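Local coordinates for xyloglucan-specific endo-beta-1,4-glucanase BoGH9A (Bacteroides ovatus, PDB 6DHT), which hydrolyses internal beta-1,4-glucosidic linkages in the backbone of xyloglucan, releasing xyloglucan oligosaccharides, at residues Trp224-Gln229 against Pro290-Arg295; Ile357-Ala362 against Asn394-Arg399. One frame throughout, in Å; residues are numbered along the deposited sequence.

Interaction 1. Residues Trp224-Gln229 against Pro290-Arg295; sequences WMLTMQ and PGFSKR
Leu226 meets Arg295 and Phe292 chiefly through its CD1 methyl group, and the contact is made entirely by side chains. The larger part is the packing of leucine on guanidinium. Leu226 CD1 lies over one face of the Arg295 group, displaced toward its rim, with Leu226 CD1 3.6 Å from Arg295 CZ. Leu226 CB completes the overlap at 3.8 Å from Arg295 NH2. The two side chains run at each other from opposite directions: Arg295 leaves its helix with CG anti to the backbone N (chi1 -180°) and stays extended through to NE, which carries its flat end across to the leucine.

The second, purely apolar element is smaller. Leu226 CD1 also meets the edge of the Phe292 ring, near its plane, 3.9 Å from Phe292 CE1. Phe292 also packs edge-to-face with Phe282, while Leu226 is flanked by Met275 and Ala299, so the leucine is buried among helices 265-281 and 292-309.

No hydrogen bond crosses between the segments; those nearby hold each segment's own geometry. Trp224 O accepts two donors from Thr227: the backbone N at 2.9 Å, and OG1 at 2.7 Å, in the carbonyl plane on a lone pair. Thr227 OG1 is further bonded to Ser162 OG. A type I turn from Leu226 to Gln229 then leads the chain away from helix 213-226. On the other side, Gly291 is the N-cap of helix 292-309, and its O receives Arg295 N at 3.1 Å.

With no salt bridge either, contact rests on shape and dispersion. Arg295 offers the leucine a flat face, while the N-H groups point within the guanidinium plane, so that an exposed cation can shield a buried methyl group without directing its donors at it.

Interaction 2. Residues Ile357-Ala362 against Asn394-Arg399; sequences IYREEA and NEADRR. With EDO (1,2-ethanediol), chain L.
Arg359 and Asp397 form a salt bridge in which two nitrogens share a single carboxylate oxygen. Arg359 NE donates to Asp397 OD1 at 2.5 Å, with an N-H...O angle of 150°; the distance is unusually short, and its exact value is best treated with reserve. Arg359 NH2 reaches the same OD1 of Asp397 at 2.8 Å through a more bent bond, approaching nearly in line with the C-O bond of the carboxylate. Guanidinium and carboxylate are almost coplanar, 10° apart, so OD1 sits at the guanidinium edge between its two donors. Beside this pair, the methyl carbon CB of Ala396 packs 3.6 Å from Arg359 NH2.

The arginine reaches across because CG stands anti to the backbone N (chi1 178°) and the chain remains extended as far as NE. The aspartate is fixed from its other oxygen: OD2 is hydrogen-bonded to Tyr350 OH of helix 339-353, and Tyr350 also touches Arg359. The buried carboxylate thus has a partner at each oxygen, and the positive charge beside it would be expected to favour its ionised form.

One shell further out, the helix start sets the backbone of Asp397. Asn394 OD1 accepts from Asp397 N at 2.8 Å, nearly along the C=O axis of the amide. Arg398 starts out on the side of its helix turned away from 357-362, and its bent chain brings NE and NH2 to O1 of a 1,2-ethanediol, probably from the crystallisation liquor, with Arg398 NE 2.9 Å from that O1. The diol is also bonded to Asp402.

The motif is an asparagine N-cap with an acidic residue in the first helical turn, a position where a negative charge is suited to the helix N-terminus. Here that acid also ties the start of helix 395-416 to helix 356-364, within the helical catalytic domain of a family 9 glycosidase.

Overall arrangement
The two contacts follow one another along the chain, interaction 1 closing before interaction 2 opens, and all four segments lie in the glycosyl hydrolase family 9 region. They are about 27 Å apart between centres and about 11 Å between nearest atoms, without touching. Helix 292-309 connects them: it begins in interaction 1, and farther along it presents Glu301 and Tyr304 to Tyr358 of the 357-362 segment. Interaction 1 joins the end of helix 213-226 to the start of 292-309, whereas interaction 2 joins 356-364 to the start of 395-416. Both are contacts between helices, one through packing and one ionic, away from the metal sites and the predicted catalytic residues, in this family's (alpha/alpha)6 barrel.

Interaction 1. Residues Trp224-Gln229 against Pro290-Arg295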
# COMPACT_ATOMS: atom_id res chain seq x y z
N TRP A 224 12.31 -8.73 -12.00
CA TRP A 224 13.24 -7.61 -12.13
C TRP A 224 14.21 -7.53 -10.94
O TRP A 224 15.42 -7.33 -11.12
CB TRP A 224 12.50 -6.26 -12.28
CG TRP A 224 13.43 -5.15 -12.04
CD1 TRP A 224 14.51 -4.82 -12.80
CD2 TRP A 224 13.46 -4.25 -10.92
NE1 TRP A 224 15.18 -3.77 -12.26
CE2 TRP A 224 14.57 -3.41 -11.08
CE3 TRP A 224 12.65 -4.07 -9.80
CZ2 TRP A 224 14.87 -2.41 -10.18
CZ3 TRP A 224 12.95 -3.07 -8.91
CH2 TRP A 224 14.05 -2.26 -9.09
N MET A 225 13.70 -7.68 -9.71
CA MET A 225 14.54 -7.56 -8.52
C MET A 225 15.75 -8.50 -8.57
O MET A 225 16.84 -8.11 -8.18
CB MET A 225 13.72 -7.81 -7.25
CG MET A 225 12.71 -6.75 -6.96
SD MET A 225 11.81 -7.03 -5.42
CE MET A 225 12.99 -6.41 -4.23
N LEU A 226 15.54 -9.73 -9.04
CA LEU A 226 16.63 -10.69 -9.19
C LEU A 226 17.81 -10.12 -9.99
O LEU A 226 18.97 -10.40 -9.67
CB LEU A 226 16.12 -11.98 -9.84
CG LEU A 226 15.17 -12.81 -8.99
CD1 LEU A 226 14.63 -13.93 -9.82
CD2 LEU A 226 15.87 -13.41 -7.78
N THR A 227 17.50 -9.31 -11.00
CA THR A 227 18.54 -8.72 -11.86
C THR A 227 19.33 -7.59 -11.19
O THR A 227 20.33 -7.11 -11.73
CB THR A 227 17.97 -8.18 -13.19
OG1 THR A 227 17.26 -6.95 -12.99
CG2 THR A 227 17.06 -9.21 -13.85
N MET A 228 18.89 -7.15 -10.02
CA MET A 228 19.54 -6.08 -9.29
C MET A 228 20.57 -6.57 -8.28
O MET A 228 21.13 -5.76 -7.53
CB MET A 228 18.49 -5.20 -8.61
CG MET A 228 17.65 -4.43 -9.60
SD MET A 228 18.50 -3.02 -10.30
CE MET A 228 18.41 -1.94 -8.93
N GLN A 229 20.77 -7.89 -8.26
CA GLN A 229 21.77 -8.53 -7.40
C GLN A 229 23.05 -8.81 -8.20
O GLN A 229 22.99 -9.44 -9.24
CB GLN A 229 21.22 -9.83 -6.84
CG GLN A 229 22.17 -10.49 -5.85
CD GLN A 229 21.54 -11.63 -5.09
OE1 GLN A 229 20.90 -12.50 -5.67
NE2 GLN A 229 21.77 -11.65 -3.79
N PRO A 290 8.67 -21.94 -13.04
CA PRO A 290 9.62 -23.03 -12.78
C PRO A 290 10.95 -22.53 -12.25
O PRO A 290 11.55 -21.63 -12.83
CB PRO A 290 9.79 -23.67 -14.16
CG PRO A 290 9.35 -22.65 -15.14
CD PRO A 290 8.26 -21.89 -14.45
N GLY A 291 11.39 -23.09 -11.13
CA GLY A 291 12.67 -22.76 -10.56
C GLY A 291 12.73 -21.51 -9.71
O GLY A 291 13.74 -21.25 -9.06
N PHE A 292 11.66 -20.72 -9.67
CA PHE A 292 11.76 -19.45 -8.97
C PHE A 292 11.92 -19.61 -7.45
O PHE A 292 12.73 -18.93 -6.81
CB PHE A 292 10.58 -18.55 -9.31
CG PHE A 292 10.53 -17.28 -8.51
CD1 PHE A 292 11.57 -16.37 -8.55
CD2 PHE A 292 9.44 -17.01 -7.71
CE1 PHE A 292 11.53 -15.23 -7.79
CE2 PHE A 292 9.38 -15.84 -6.97
CZ PHE A 292 10.42 -14.97 -7.00
N SER A 293 11.13 -20.48 -6.85
CA SER A 293 11.20 -20.67 -5.40
C SER A 293 12.63 -20.94 -4.95
O SER A 293 13.13 -20.30 -4.04
CB SER A 293 10.28 -21.80 -4.95
OG SER A 293 10.46 -22.05 -3.57
N LYS A 294 13.28 -21.91 -5.61
CA LYS A 294 14.67 -22.24 -5.29
C LYS A 294 15.63 -21.08 -5.54
O LYS A 294 16.47 -20.75 -4.70
CB LYS A 294 15.09 -23.45 -6.13
CG LYS A 294 16.48 -23.98 -5.82
CD LYS A 294 16.88 -25.04 -6.85
CE LYS A 294 18.23 -25.65 -6.51
NZ LYS A 294 18.13 -26.53 -5.31
N ARG A 295 15.50 -20.45 -6.70
CA ARG A 295 16.35 -19.31 -7.02
C ARG A 295 16.19 -18.16 -6.02
O ARG A 295 17.16 -17.53 -5.62
CB ARG A 295 16.03 -18.84 -8.44
CG ARG A 295 16.85 -17.68 -8.88
CD ARG A 295 16.58 -17.32 -10.33
NE ARG A 295 17.43 -16.20 -10.73
CZ ARG A 295 17.22 -15.43 -11.80
NH1 ARG A 295 16.16 -15.64 -12.58
NH2 ARG A 295 18.06 -14.44 -12.05

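Interaction 2. Residues Ile357-Ala362 against Asn394-Arg399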
# COMPACT_ATOMS: atom_id res chain seq x y z
N ILE A 357 20.27 -20.14 13.21
CA ILE A 357 21.19 -19.04 13.06
C ILE A 357 20.43 -17.77 12.63
O ILE A 357 20.77 -16.66 13.06
CB ILE A 357 22.34 -19.40 12.10
CG1 ILE A 357 23.46 -18.39 12.19
CG2 ILE A 357 21.84 -19.57 10.66
CD1 ILE A 357 24.76 -18.90 11.59
N TYR A 358 19.40 -17.93 11.81
CA TYR A 358 18.55 -16.79 11.43
C TYR A 358 17.61 -16.35 12.56
O TYR A 358 17.43 -15.16 12.77
CB TYR A 358 17.74 -17.13 10.18
CG TYR A 358 18.56 -17.24 8.92
CD1 TYR A 358 19.36 -16.18 8.52
CD2 TYR A 358 18.52 -18.37 8.13
CE1 TYR A 358 20.12 -16.25 7.38
CE2 TYR A 358 19.28 -18.45 6.98
CZ TYR A 358 20.07 -17.38 6.61
OH TYR A 358 20.82 -17.45 5.46
N ARG A 359 17.03 -17.31 13.28
CA ARG A 359 16.20 -17.00 14.43
C ARG A 359 16.93 -16.09 15.43
O ARG A 359 16.37 -15.12 15.93
CB ARG A 359 15.76 -18.28 15.14
CG ARG A 359 14.93 -18.01 16.39
CD ARG A 359 14.82 -19.22 17.28
NE ARG A 359 13.74 -19.04 18.25
CZ ARG A 359 13.83 -18.34 19.39
NH1 ARG A 359 14.96 -17.75 19.73
NH2 ARG A 359 12.78 -18.24 20.19
N GLU A 360 18.18 -16.42 15.73
CA GLU A 360 18.91 -15.65 16.72
C GLU A 360 19.08 -14.22 16.26
O GLU A 360 19.01 -13.31 17.07
CB GLU A 360 20.28 -16.31 16.98
CG GLU A 360 21.27 -15.49 17.81
CD GLU A 360 20.80 -15.23 19.24
OE1 GLU A 360 19.88 -15.92 19.71
OE2 GLU A 360 21.37 -14.33 19.89
N GLU A 361 19.28 -14.02 14.96
CA GLU A 361 19.38 -12.65 14.43
C GLU A 361 18.06 -11.90 14.58
O GLU A 361 18.06 -10.73 14.94
CB GLU A 361 19.83 -12.68 12.97
CG GLU A 361 21.20 -13.35 12.72
CD GLU A 361 22.34 -12.73 13.54
OE1 GLU A 361 22.64 -11.53 13.33
OE2 GLU A 361 22.92 -13.44 14.40
N ALA A 362 16.94 -12.57 14.33
CA ALA A 362 15.63 -11.95 14.54
C ALA A 362 15.41 -11.55 15.99
O ALA A 362 14.93 -10.46 16.28
CB ALA A 362 14.52 -12.87 14.10
N ASN A 394 7.41 -23.82 18.43
CA ASN A 394 7.83 -24.40 19.70
C ASN A 394 7.63 -23.44 20.87
O ASN A 394 7.18 -22.30 20.68
CB ASN A 394 9.28 -24.90 19.59
CG ASN A 394 10.30 -23.79 19.46
OD1 ASN A 394 10.03 -22.64 19.76
ND2 ASN A 394 11.50 -24.16 19.03
N GLU A 395 7.92 -23.88 22.09
CA GLU A 395 7.63 -23.09 23.27
C GLU A 395 8.28 -21.71 23.24
O GLU A 395 7.61 -20.70 23.48
CB GLU A 395 8.06 -23.84 24.55
CG GLU A 395 7.69 -23.07 25.80
CD GLU A 395 8.13 -23.74 27.08
OE1 GLU A 395 8.65 -24.88 27.03
OE2 GLU A 395 7.94 -23.12 28.15
N ALA A 396 9.57 -21.64 22.91
CA ALA A 396 10.29 -20.37 22.92
C ALA A 396 9.72 -19.46 21.83
O ALA A 396 9.58 -18.25 22.04
CB ALA A 396 11.78 -20.60 22.72
N ASP A 397 9.45 -20.03 20.66
CA ASP A 397 8.95 -19.23 19.54
C ASP A 397 7.54 -18.72 19.81
O ASP A 397 7.21 -17.58 19.44
CB ASP A 397 8.98 -20.03 18.24
CG ASP A 397 10.38 -20.18 17.67
OD1 ASP A 397 11.31 -19.56 18.22
OD2 ASP A 397 10.50 -20.90 16.67
N ARG A 398 6.71 -19.53 20.45
CA ARG A 398 5.37 -19.10 20.80
C ARG A 398 5.42 -18.00 21.84
O ARG A 398 4.67 -17.02 21.76
CB ARG A 398 4.57 -20.29 21.34
CG ARG A 398 3.11 -19.97 21.43
CD ARG A 398 2.38 -20.44 20.18
NE ARG A 398 2.20 -19.36 19.24
CZ ARG A 398 2.00 -19.51 17.94
NH1 ARG A 398 1.96 -20.71 17.37
NH2 ARG A 398 1.84 -18.43 17.20
N ARG A 399 6.36 -18.09 22.77
CA ARG A 399 6.51 -17.06 23.79
C ARG A 399 6.92 -15.74 23.12
O ARG A 399 6.43 -14.67 23.49
CB ARG A 399 7.56 -17.51 24.81
CG ARG A 399 7.76 -16.57 25.99
CD ARG A 399 9.17 -16.73 26.55
NE ARG A 399 9.58 -18.14 26.59
CZ ARG A 399 10.81 -18.59 26.39
NH1 ARG A 399 11.81 -17.75 26.14
NH2 ARG A 399 11.05 -19.89 26.44
C1 EDO L . 0.85 -15.33 19.15
O1 EDO L . 1.38 -16.59 19.59
C2 EDO L . 0.27 -15.48 17.75
O2 EDO L . -1.01 -16.11 17.84